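Local coordinates for protein chitin deacetylase (PDB 5ZNT) that removes the N-acetyl groups from N-acetyl-D-glucosamine residues of chitin, with zinc as cofactor, to give chitosan and acetate, at residues M39-F44 / T304-W309; I53-E58 / F269-L274; M190-H195 / E210-E215; L265-H270 / E282-W287. One frame throughout, in Å; residues are numbered along the deposited sequence.

In the fold
Three of the four contacts gather on the parallel sheet, at strand 38-45 or its neighbour 265-270. Interaction 1 sets helix 303-311 against the first, interaction 4 packs helix 278-294 on the second, and interaction 2 joins helix 53-59 to the turn at its end. Interactions 2 and 4 share F269 and H270, their centres about 10 Å apart; interaction 1 lies about 14 Å from interaction 4. Interaction 3, about 16 Å from interaction 1, joins a loop to strand 209-214 of the mixed sheet. Along the chain, interactions 2, 3 and 4 all fall between 39-44 and 304-309, and 3 closes before 4 opens; interaction 1 thus brings together parts of the catalytic domain some 260 residues apart.

Interaction 1. Residues M39-F44 / T304-W309; sequences MITITF and TQVIQW
M39 lays its terminal methyl over one face of the W309 indole, the CE atom 3.9 Å from the centroid of the six-membered ring in a CH-pi contact. A bend about the CG-SD bond of M39 (chi3 -98°) turns that methyl onto the ring, while SD sits obliquely to the five-membered ring in a Met-aromatic contact. The sulfur also rests on V306, with M39 SD 3.9 Å from V306 CG2. From the next inward-facing position of the strand comes T41, whose methyl CG2 presses against V306 CG2 at 3.4 Å, a tight pair in which the two side chains cross nearly at right angles. Flexible methionine can follow the indole surface, and compact, beta-branched threonine and valine fit where strand and helix come close. A leucine in place of W309 would probably leave the M39 methyl without its aromatic bed and the carbonyl of R314 without the indole N-H. The strand and helix axes, 9.5 Å apart, run roughly antiparallel. I40 points away, to the sheet's other side and L267, whereas W325 and W182 meet the W309 ring and M211 of strand 209-214 touches V306.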
# COMPACT_ATOMS: atom_id res chain seq x y z
N MET A 39 3.96 -12.62 -6.04
CA MET A 39 4.21 -11.46 -5.20
C MET A 39 3.12 -11.31 -4.16
O MET A 39 1.94 -11.52 -4.45
CB MET A 39 4.30 -10.20 -6.07
CG MET A 39 5.53 -10.18 -6.95
SD MET A 39 5.52 -8.81 -8.12
CE MET A 39 4.90 -9.58 -9.63
N ILE A 40 3.52 -10.96 -2.94
CA ILE A 40 2.58 -10.65 -1.86
C ILE A 40 2.93 -9.26 -1.34
O ILE A 40 4.09 -9.00 -1.01
CB ILE A 40 2.64 -11.70 -0.73
CG1 ILE A 40 2.37 -13.10 -1.33
CG2 ILE A 40 1.59 -11.40 0.36
CD1 ILE A 40 2.47 -14.25 -0.31
N THR A 41 1.94 -8.37 -1.29
CA THR A 41 2.14 -7.01 -0.79
C THR A 41 1.42 -6.90 0.55
O THR A 41 0.22 -6.65 0.60
CB THR A 41 1.64 -5.95 -1.76
OG1 THR A 41 0.24 -6.10 -2.00
CG2 THR A 41 2.38 -6.04 -3.10
N ILE A 42 2.16 -7.12 1.63
CA ILE A 42 1.67 -6.77 2.96
C ILE A 42 1.68 -5.25 3.08
O ILE A 42 2.69 -4.61 2.78
CB ILE A 42 2.56 -7.40 4.04
CG1 ILE A 42 2.53 -8.93 3.96
CG2 ILE A 42 2.14 -6.89 5.42
CD1 ILE A 42 3.67 -9.55 4.78
N THR A 43 0.57 -4.67 3.52
CA THR A 43 0.53 -3.23 3.77
C THR A 43 -0.06 -2.96 5.15
O THR A 43 -0.78 -3.80 5.71
CB THR A 43 -0.28 -2.46 2.70
OG1 THR A 43 -1.69 -2.68 2.89
CG2 THR A 43 0.11 -2.90 1.27
N PHE A 44 0.25 -1.77 5.67
CA PHE A 44 -0.30 -1.26 6.93
C PHE A 44 -0.75 0.18 6.75
O PHE A 44 0.01 1.00 6.22
CB PHE A 44 0.75 -1.35 8.05
CG PHE A 44 1.20 -2.74 8.32
CD1 PHE A 44 0.41 -3.60 9.07
CD2 PHE A 44 2.40 -3.21 7.79
CE1 PHE A 44 0.82 -4.92 9.29
CE2 PHE A 44 2.82 -4.51 8.03
CZ PHE A 44 2.03 -5.35 8.79
N THR A 304 5.86 -0.51 -4.80
CA THR A 304 6.77 -0.03 -5.84
C THR A 304 7.51 -1.20 -6.49
O THR A 304 7.71 -1.21 -7.71
CB THR A 304 7.75 0.98 -5.25
OG1 THR A 304 7.06 2.19 -4.95
CG2 THR A 304 8.90 1.30 -6.25
N GLN A 305 7.89 -2.21 -5.69
CA GLN A 305 8.60 -3.35 -6.25
C GLN A 305 7.71 -4.18 -7.18
O GLN A 305 8.22 -4.79 -8.13
CB GLN A 305 9.17 -4.21 -5.12
CG GLN A 305 10.44 -3.60 -4.56
CD GLN A 305 10.93 -4.24 -3.29
OE1 GLN A 305 10.23 -5.03 -2.66
NE2 GLN A 305 12.16 -3.91 -2.91
N VAL A 306 6.40 -4.23 -6.92
CA VAL A 306 5.50 -4.88 -7.88
C VAL A 306 5.56 -4.16 -9.22
O VAL A 306 5.74 -4.78 -10.27
CB VAL A 306 4.06 -4.95 -7.34
CG1 VAL A 306 3.13 -5.52 -8.42
CG2 VAL A 306 3.99 -5.82 -6.11
N ILE A 307 5.42 -2.83 -9.19
CA ILE A 307 5.45 -2.05 -10.42
C ILE A 307 6.78 -2.23 -11.15
O ILE A 307 6.83 -2.30 -12.38
CB ILE A 307 5.17 -0.56 -10.12
CG1 ILE A 307 3.75 -0.39 -9.58
CG2 ILE A 307 5.39 0.32 -11.36
CD1 ILE A 307 3.42 1.04 -9.06
N GLN A 308 7.89 -2.32 -10.40
CA GLN A 308 9.18 -2.51 -11.04
C GLN A 308 9.25 -3.86 -11.76
O GLN A 308 9.80 -3.95 -12.86
CB GLN A 308 10.30 -2.37 -10.01
CG GLN A 308 10.54 -0.92 -9.62
CD GLN A 308 11.44 -0.80 -8.41
OE1 GLN A 308 11.34 -1.59 -7.47
NE2 GLN A 308 12.32 0.19 -8.43
N TRP A 309 8.65 -4.89 -11.18
CA TRP A 309 8.56 -6.18 -11.86
C TRP A 309 7.67 -6.10 -13.09
O TRP A 309 8.02 -6.63 -14.15
CB TRP A 309 8.05 -7.26 -10.91
CG TRP A 309 8.06 -8.65 -11.50
CD1 TRP A 309 9.03 -9.61 -11.33
CD2 TRP A 309 7.07 -9.24 -12.36
NE1 TRP A 309 8.70 -10.75 -12.03
CE2 TRP A 309 7.51 -10.54 -12.68
CE3 TRP A 309 5.87 -8.78 -12.90
CZ2 TRP A 309 6.79 -11.40 -13.50
CZ3 TRP A 309 5.14 -9.63 -13.73
CH2 TRP A 309 5.60 -10.93 -14.01

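Interaction 2. Residues I53-E58 / F269-L274; sequences IELYKE and FHAAWL
L55 and A271 mark the closest approach of the two backbones, their CA atoms 7.5 Å apart. L55 lies in helix 53-59; A271 begins helix 271-276, just after the chain has left strand 265-270 through H270 at the N-cap position. The leucine reaches over with one branch: CG stands anti to the backbone N (chi1 170°), and CD2 of L55 touches the A271 methyl CB at 3.7 Å and, at the same distance, the A271 carbonyl O. Further along the helix, L55 CD2 lies 4.2 Å from CB of L274. Y56 starts off to one side, yet its far end comes in obliquely, with OH of Y56 only 3.3 Å from A271 CB. Alanine suits this spot, where a larger side chain would probably crowd the leucine branch and the phenol. Deeper in, the ring of F44 meets that of Y56, and Y76 pairs with it edge-to-face. The contact is buried and mainly apolar, the Y56 hydroxyl and the A271 carbonyl meeting only carbon across it, so it depends on shape rather than charge. It packs helix 53-59 against the start of helix 271-276, next to H270, which touches the zinc ligand D46.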
# COMPACT_ATOMS: atom_id res chain seq x y z
N ILE A 53 5.09 0.11 16.91
CA ILE A 53 6.50 -0.02 16.52
C ILE A 53 7.04 -1.38 16.94
O ILE A 53 7.74 -2.05 16.16
CB ILE A 53 7.32 1.15 17.11
CG1 ILE A 53 7.10 2.44 16.26
CG2 ILE A 53 8.81 0.77 17.17
CD1 ILE A 53 7.44 3.79 17.03
N GLU A 54 6.67 -1.86 18.13
CA GLU A 54 7.14 -3.16 18.57
C GLU A 54 6.50 -4.30 17.77
O GLU A 54 7.15 -5.32 17.53
CB GLU A 54 6.86 -3.35 20.06
CG GLU A 54 7.77 -2.52 20.96
CD GLU A 54 9.24 -2.92 20.84
OE1 GLU A 54 9.57 -4.08 21.19
OE2 GLU A 54 10.04 -2.07 20.37
N LEU A 55 5.23 -4.16 17.40
CA LEU A 55 4.63 -5.16 16.52
C LEU A 55 5.43 -5.31 15.23
O LEU A 55 5.70 -6.43 14.78
CB LEU A 55 3.17 -4.79 16.21
CG LEU A 55 2.54 -5.66 15.12
CD1 LEU A 55 2.18 -7.04 15.66
CD2 LEU A 55 1.34 -5.00 14.51
N TYR A 56 5.80 -4.19 14.61
CA TYR A 56 6.52 -4.29 13.34
C TYR A 56 7.89 -4.94 13.53
O TYR A 56 8.36 -5.65 12.63
CB TYR A 56 6.64 -2.92 12.69
CG TYR A 56 5.29 -2.33 12.29
CD1 TYR A 56 4.29 -3.12 11.73
CD2 TYR A 56 5.01 -0.98 12.51
CE1 TYR A 56 3.05 -2.58 11.37
CE2 TYR A 56 3.76 -0.44 12.17
CZ TYR A 56 2.79 -1.25 11.60
OH TYR A 56 1.57 -0.72 11.23
N LYS A 57 8.51 -4.76 14.71
CA LYS A 57 9.78 -5.43 14.97
C LYS A 57 9.60 -6.94 15.10
O LYS A 57 10.48 -7.71 14.67
CB LYS A 57 10.43 -4.88 16.25
CG LYS A 57 11.14 -3.57 16.04
CD LYS A 57 11.64 -2.98 17.36
CE LYS A 57 11.99 -1.49 17.20
NZ LYS A 57 12.36 -0.85 18.49
N GLU A 58 8.49 -7.37 15.69
CA GLU A 58 8.22 -8.79 15.82
C GLU A 58 8.02 -9.44 14.45
O GLU A 58 8.51 -10.55 14.21
CB GLU A 58 7.00 -9.02 16.71
CG GLU A 58 6.58 -10.46 16.84
CD GLU A 58 5.51 -10.70 17.92
OE1 GLU A 58 5.08 -9.72 18.60
OE2 GLU A 58 5.10 -11.87 18.09
N PHE A 269 -3.50 -4.57 6.06
CA PHE A 269 -3.76 -4.63 7.49
C PHE A 269 -3.86 -3.25 8.13
O PHE A 269 -3.34 -2.25 7.63
CB PHE A 269 -2.65 -5.38 8.24
CG PHE A 269 -2.58 -6.85 7.92
CD1 PHE A 269 -3.39 -7.76 8.57
CD2 PHE A 269 -1.67 -7.31 6.98
CE1 PHE A 269 -3.30 -9.13 8.28
CE2 PHE A 269 -1.57 -8.67 6.67
CZ PHE A 269 -2.39 -9.58 7.31
N HIS A 270 -4.51 -3.24 9.30
CA HIS A 270 -4.28 -2.25 10.35
C HIS A 270 -3.53 -2.95 11.46
O HIS A 270 -3.94 -4.03 11.90
CB HIS A 270 -5.58 -1.67 10.90
CG HIS A 270 -6.36 -0.91 9.89
ND1 HIS A 270 -7.28 -1.51 9.06
CD2 HIS A 270 -6.34 0.40 9.54
CE1 HIS A 270 -7.82 -0.60 8.27
NE2 HIS A 270 -7.27 0.57 8.55
N ALA A 271 -2.43 -2.34 11.91
CA ALA A 271 -1.63 -2.93 12.97
C ALA A 271 -2.48 -3.28 14.18
O ALA A 271 -2.30 -4.35 14.78
CB ALA A 271 -0.52 -1.96 13.39
N ALA A 272 -3.42 -2.41 14.55
CA ALA A 272 -4.18 -2.64 15.77
C ALA A 272 -4.96 -3.96 15.71
O ALA A 272 -5.13 -4.64 16.73
CB ALA A 272 -5.13 -1.46 16.01
N TRP A 273 -5.45 -4.32 14.52
CA TRP A 273 -6.17 -5.58 14.36
C TRP A 273 -5.28 -6.78 14.69
O TRP A 273 -5.71 -7.71 15.37
CB TRP A 273 -6.72 -5.67 12.93
CG TRP A 273 -7.58 -6.88 12.61
CD1 TRP A 273 -8.94 -7.01 12.81
CD2 TRP A 273 -7.15 -8.12 12.02
NE1 TRP A 273 -9.37 -8.24 12.37
CE2 TRP A 273 -8.30 -8.95 11.89
CE3 TRP A 273 -5.91 -8.61 11.59
CZ2 TRP A 273 -8.24 -10.23 11.34
CZ3 TRP A 273 -5.85 -9.88 11.05
CH2 TRP A 273 -7.01 -10.68 10.93
N LEU A 274 -4.02 -6.75 14.25
CA LEU A 274 -3.07 -7.80 14.61
C LEU A 274 -2.70 -7.72 16.09
O LEU A 274 -2.61 -8.75 16.78
CB LEU A 274 -1.80 -7.71 13.76
CG LEU A 274 -1.96 -8.13 12.30
CD1 LEU A 274 -0.73 -7.73 11.46
CD2 LEU A 274 -2.26 -9.65 12.20

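Interaction 3. Residues M190-H195 / E210-E215; sequences MPHRCH and EMVMNE
E215 reaches across to H195 and gives the contact its polar bond. From CB the chain sets CG beside the backbone N, anti to the carbonyl carbon (chi1 -72°), and then runs extended; T173 of strand 173-174 touches this side chain. CD of E215 arrives 3.4 Å from NE2 of H195, and the two oxygens beyond it divide their work. OE1 takes the backbone N-H of L176, while OE2 accepts the H195 NE2 hydrogen at 2.8 Å, a rather bent bond (138°). The imidazole offers this N-H in its own plane, but the carboxylate is approached from above its plane, the two flat groups standing almost perpendicular (89°). Glutamate's length suits backbones whose nearest CA atoms, those of H195 and E215, are 10.1 Å apart. Earlier in both segments, H192 NE2 lies 3.8 Å from the V212 methyl CG2. The same nitrogen bonds to the Y184 hydroxyl and ND1 donates to R193 O, two bonds that together probably fix the ring's rotation. The His-carboxylate hydrogen bond and the H192-V212 contact thus hold an irregular loop to strand 209-214 and its end, Y184 ties H192 to strand 184-185, and the C194-C201 disulfide braces the loop itself, well away from the zinc site.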
# COMPACT_ATOMS: atom_id res chain seq x y z
N MET A 190 -10.76 1.38 -16.77
CA MET A 190 -10.60 0.35 -15.75
C MET A 190 -11.15 -0.98 -16.26
O MET A 190 -12.22 -1.00 -16.88
CB MET A 190 -11.36 0.73 -14.47
CG MET A 190 -10.80 1.94 -13.74
SD MET A 190 -11.97 2.51 -12.50
CE MET A 190 -12.29 1.01 -11.61
N PRO A 191 -10.47 -2.09 -15.99
CA PRO A 191 -10.95 -3.39 -16.49
C PRO A 191 -11.96 -4.05 -15.57
O PRO A 191 -12.10 -5.27 -15.61
CB PRO A 191 -9.67 -4.22 -16.56
CG PRO A 191 -8.87 -3.69 -15.35
CD PRO A 191 -9.16 -2.21 -15.31
N HIS A 192 -12.65 -3.28 -14.74
CA HIS A 192 -13.63 -3.84 -13.82
C HIS A 192 -14.56 -2.72 -13.39
O HIS A 192 -14.29 -1.54 -13.62
CB HIS A 192 -12.97 -4.48 -12.59
CG HIS A 192 -12.17 -3.51 -11.77
ND1 HIS A 192 -12.73 -2.75 -10.77
CD2 HIS A 192 -10.86 -3.16 -11.82
CE1 HIS A 192 -11.80 -1.98 -10.23
NE2 HIS A 192 -10.66 -2.21 -10.85
N ARG A 193 -15.68 -3.11 -12.78
CA ARG A 193 -16.68 -2.16 -12.32
C ARG A 193 -16.14 -1.31 -11.18
O ARG A 193 -15.31 -1.75 -10.38
CB ARG A 193 -17.93 -2.88 -11.83
CG ARG A 193 -18.71 -3.63 -12.90
CD ARG A 193 -20.08 -4.04 -12.36
NE ARG A 193 -20.91 -4.53 -13.46
CZ ARG A 193 -20.86 -5.77 -13.92
NH1 ARG A 193 -20.02 -6.64 -13.37
NH2 ARG A 193 -21.63 -6.13 -14.95
N CYS A 194 -16.64 -0.08 -11.10
CA CYS A 194 -16.44 0.75 -9.91
C CYS A 194 -17.17 0.10 -8.75
O CYS A 194 -18.40 -0.01 -8.77
CB CYS A 194 -16.96 2.16 -10.17
SG CYS A 194 -16.44 3.34 -8.89
N HIS A 195 -16.43 -0.32 -7.73
CA HIS A 195 -16.94 -1.21 -6.70
C HIS A 195 -16.97 -0.51 -5.35
O HIS A 195 -16.01 0.17 -4.97
CB HIS A 195 -16.08 -2.49 -6.63
CG HIS A 195 -16.63 -3.55 -5.72
ND1 HIS A 195 -17.80 -4.22 -5.97
CD2 HIS A 195 -16.14 -4.07 -4.57
CE1 HIS A 195 -18.02 -5.10 -5.01
NE2 HIS A 195 -17.02 -5.02 -4.14
N GLU A 210 -2.47 1.87 -10.98
CA GLU A 210 -3.42 1.44 -9.95
C GLU A 210 -2.96 0.10 -9.39
O GLU A 210 -3.06 -0.93 -10.07
CB GLU A 210 -4.85 1.32 -10.48
CG GLU A 210 -5.83 0.79 -9.42
CD GLU A 210 -5.90 1.73 -8.21
OE1 GLU A 210 -5.85 2.96 -8.43
OE2 GLU A 210 -6.02 1.26 -7.06
N MET A 211 -2.50 0.11 -8.14
CA MET A 211 -2.21 -1.14 -7.43
C MET A 211 -3.54 -1.65 -6.89
O MET A 211 -3.88 -1.49 -5.72
CB MET A 211 -1.20 -0.92 -6.32
CG MET A 211 0.22 -0.71 -6.84
SD MET A 211 0.87 -2.17 -7.73
CE MET A 211 0.74 -3.45 -6.48
N VAL A 212 -4.29 -2.31 -7.79
CA VAL A 212 -5.69 -2.59 -7.51
C VAL A 212 -5.81 -3.49 -6.30
O VAL A 212 -4.97 -4.37 -6.06
CB VAL A 212 -6.36 -3.20 -8.77
CG1 VAL A 212 -5.69 -4.53 -9.17
CG2 VAL A 212 -7.86 -3.37 -8.57
N MET A 213 -6.85 -3.27 -5.51
CA MET A 213 -7.07 -4.01 -4.27
C MET A 213 -8.11 -5.09 -4.57
O MET A 213 -9.32 -4.85 -4.50
CB MET A 213 -7.52 -3.07 -3.15
CG MET A 213 -6.47 -1.99 -2.81
SD MET A 213 -7.07 -0.77 -1.57
CE MET A 213 -7.10 -1.75 -0.08
N ASN A 214 -7.63 -6.28 -4.92
CA ASN A 214 -8.53 -7.41 -5.13
C ASN A 214 -9.18 -7.81 -3.82
O ASN A 214 -8.50 -8.02 -2.82
CB ASN A 214 -7.77 -8.62 -5.69
CG ASN A 214 -7.32 -8.42 -7.11
OD1 ASN A 214 -8.13 -8.47 -8.03
ND2 ASN A 214 -6.02 -8.21 -7.30
N GLU A 215 -10.51 -7.94 -3.83
CA GLU A 215 -11.17 -8.49 -2.66
C GLU A 215 -10.71 -9.92 -2.42
O GLU A 215 -10.40 -10.66 -3.36
CB GLU A 215 -12.69 -8.47 -2.83
CG GLU A 215 -13.30 -7.09 -2.77
CD GLU A 215 -14.82 -7.16 -2.79
OE1 GLU A 215 -15.36 -8.10 -3.44
OE2 GLU A 215 -15.47 -6.31 -2.17

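Interaction 4. Residues L265-H270 / E282-W287; sequences LGLYFH and EAFLYW
F269 directs its ring edge at the face of F284, an edge-to-face pair with centroids 4.7 Å apart and planes inclined at 51°. The closest atoms are F269 CE2 and F284 CZ, at 3.6 Å. Beside this pair L267 extends one branch, its CD1 lying 4.3 Å from CE1 of F284, near the plane of that ring, and 3.7 Å from CZ3 of W287. F284 and W287 sit about one helical turn apart, and both hold CG anti to the backbone N (chi1 -177° for F284), which sends the two rings out toward the strand. Large rings suit these positions because the strand and helix axes are 13.5 Å apart, a distance that small side chains could not span. An alanine at F284 is likely to open a gap at the edge of F269 and leave that ring freer to turn. The next shell closes round the rings: I42 touches F284, I40 touches W287, and F246 of helix 243-258 packs on both F269 and F284. N251 of that helix takes a weak hydrogen bond from W287 NE1. Strand 265-270 leads through helices 271-276 and 278-294 to strand 298-300, which also runs parallel to strand 38-45; the contact is part of the buried strand-helix interface of a beta-alpha-beta crossover, as in the distorted beta/alpha barrel of the CE4 deacetylases.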
# COMPACT_ATOMS: atom_id res chain seq x y z
N LEU A 265 -0.85 -10.73 -4.61
CA LEU A 265 -1.83 -10.90 -3.55
C LEU A 265 -1.64 -9.78 -2.52
O LEU A 265 -0.57 -9.66 -1.92
CB LEU A 265 -1.66 -12.26 -2.89
CG LEU A 265 -2.39 -12.52 -1.57
CD1 LEU A 265 -3.89 -12.61 -1.78
CD2 LEU A 265 -1.87 -13.81 -0.93
N GLY A 266 -2.69 -8.99 -2.29
CA GLY A 266 -2.61 -7.88 -1.35
C GLY A 266 -3.19 -8.25 -0.03
O GLY A 266 -4.37 -8.59 0.08
N LEU A 267 -2.37 -8.18 1.04
CA LEU A 267 -2.79 -8.42 2.42
C LEU A 267 -2.73 -7.09 3.17
O LEU A 267 -1.66 -6.65 3.62
CB LEU A 267 -1.94 -9.50 3.08
CG LEU A 267 -1.89 -10.82 2.28
CD1 LEU A 267 -0.95 -11.81 3.02
CD2 LEU A 267 -3.31 -11.40 2.15
N TYR A 268 -3.87 -6.44 3.30
CA TYR A 268 -3.93 -5.03 3.70
C TYR A 268 -4.40 -4.96 5.15
O TYR A 268 -5.56 -5.24 5.44
CB TYR A 268 -4.86 -4.25 2.78
CG TYR A 268 -4.61 -4.48 1.31
CD1 TYR A 268 -3.35 -4.26 0.75
CD2 TYR A 268 -5.63 -4.90 0.47
CE1 TYR A 268 -3.13 -4.41 -0.60
CE2 TYR A 268 -5.41 -5.08 -0.89
CZ TYR A 268 -4.16 -4.84 -1.42
OH TYR A 268 -3.94 -5.01 -2.77
N PHE A 269 -3.50 -4.57 6.06
CA PHE A 269 -3.76 -4.63 7.49
C PHE A 269 -3.86 -3.25 8.13
O PHE A 269 -3.34 -2.25 7.63
CB PHE A 269 -2.65 -5.38 8.24
CG PHE A 269 -2.58 -6.85 7.92
CD1 PHE A 269 -3.39 -7.76 8.57
CD2 PHE A 269 -1.67 -7.31 6.98
CE1 PHE A 269 -3.30 -9.13 8.28
CE2 PHE A 269 -1.57 -8.67 6.67
CZ PHE A 269 -2.39 -9.58 7.31
N HIS A 270 -4.51 -3.24 9.30
CA HIS A 270 -4.28 -2.25 10.35
C HIS A 270 -3.53 -2.95 11.46
O HIS A 270 -3.94 -4.03 11.90
CB HIS A 270 -5.58 -1.67 10.90
CG HIS A 270 -6.36 -0.91 9.89
ND1 HIS A 270 -7.28 -1.51 9.06
CD2 HIS A 270 -6.34 0.40 9.54
CE1 HIS A 270 -7.82 -0.60 8.27
NE2 HIS A 270 -7.27 0.57 8.55
N GLU A 282 -0.37 -14.58 15.70
CA GLU A 282 0.30 -15.88 15.74
C GLU A 282 0.02 -16.68 14.47
O GLU A 282 0.94 -17.26 13.88
CB GLU A 282 -0.15 -16.66 16.97
CG GLU A 282 0.33 -18.12 16.96
CD GLU A 282 -0.06 -18.89 18.20
OE1 GLU A 282 0.20 -18.40 19.32
OE2 GLU A 282 -0.65 -19.97 18.06
N ALA A 283 -1.23 -16.70 14.01
CA ALA A 283 -1.56 -17.41 12.78
C ALA A 283 -0.89 -16.77 11.57
O ALA A 283 -0.44 -17.47 10.66
CB ALA A 283 -3.09 -17.44 12.60
N PHE A 284 -0.80 -15.44 11.55
CA PHE A 284 -0.19 -14.76 10.42
C PHE A 284 1.29 -15.11 10.31
O PHE A 284 1.81 -15.39 9.22
CB PHE A 284 -0.38 -13.25 10.57
CG PHE A 284 0.16 -12.43 9.43
CD1 PHE A 284 -0.10 -12.80 8.11
CD2 PHE A 284 0.90 -11.30 9.67
CE1 PHE A 284 0.39 -12.04 7.05
CE2 PHE A 284 1.40 -10.53 8.62
CZ PHE A 284 1.13 -10.90 7.30
N LEU A 285 2.01 -15.04 11.43
CA LEU A 285 3.43 -15.36 11.42
C LEU A 285 3.66 -16.83 11.09
O LEU A 285 4.56 -17.17 10.32
CB LEU A 285 4.04 -14.98 12.76
CG LEU A 285 3.97 -13.47 13.02
CD1 LEU A 285 4.68 -13.10 14.31
CD2 LEU A 285 4.56 -12.69 11.83
N TYR A 286 2.85 -17.72 11.68
CA TYR A 286 2.94 -19.13 11.31
C TYR A 286 2.80 -19.31 9.81
O TYR A 286 3.61 -20.00 9.16
CB TYR A 286 1.87 -19.93 12.05
CG TYR A 286 1.96 -21.42 11.81
CD1 TYR A 286 1.44 -21.99 10.66
CD2 TYR A 286 2.57 -22.25 12.74
CE1 TYR A 286 1.54 -23.35 10.42
CE2 TYR A 286 2.66 -23.62 12.52
CZ TYR A 286 2.15 -24.16 11.36
OH TYR A 286 2.24 -25.52 11.12
N TRP A 287 1.79 -18.66 9.23
CA TRP A 287 1.56 -18.74 7.79
C TRP A 287 2.75 -18.21 7.00
O TRP A 287 3.22 -18.86 6.06
CB TRP A 287 0.28 -17.97 7.43
CG TRP A 287 -0.02 -18.01 5.98
CD1 TRP A 287 -0.61 -19.04 5.29
CD2 TRP A 287 0.23 -16.97 5.01
NE1 TRP A 287 -0.72 -18.72 3.97
CE2 TRP A 287 -0.22 -17.46 3.77
CE3 TRP A 287 0.80 -15.69 5.08
CZ2 TRP A 287 -0.12 -16.71 2.60
CZ3 TRP A 287 0.89 -14.95 3.91
CH2 TRP A 287 0.44 -15.47 2.68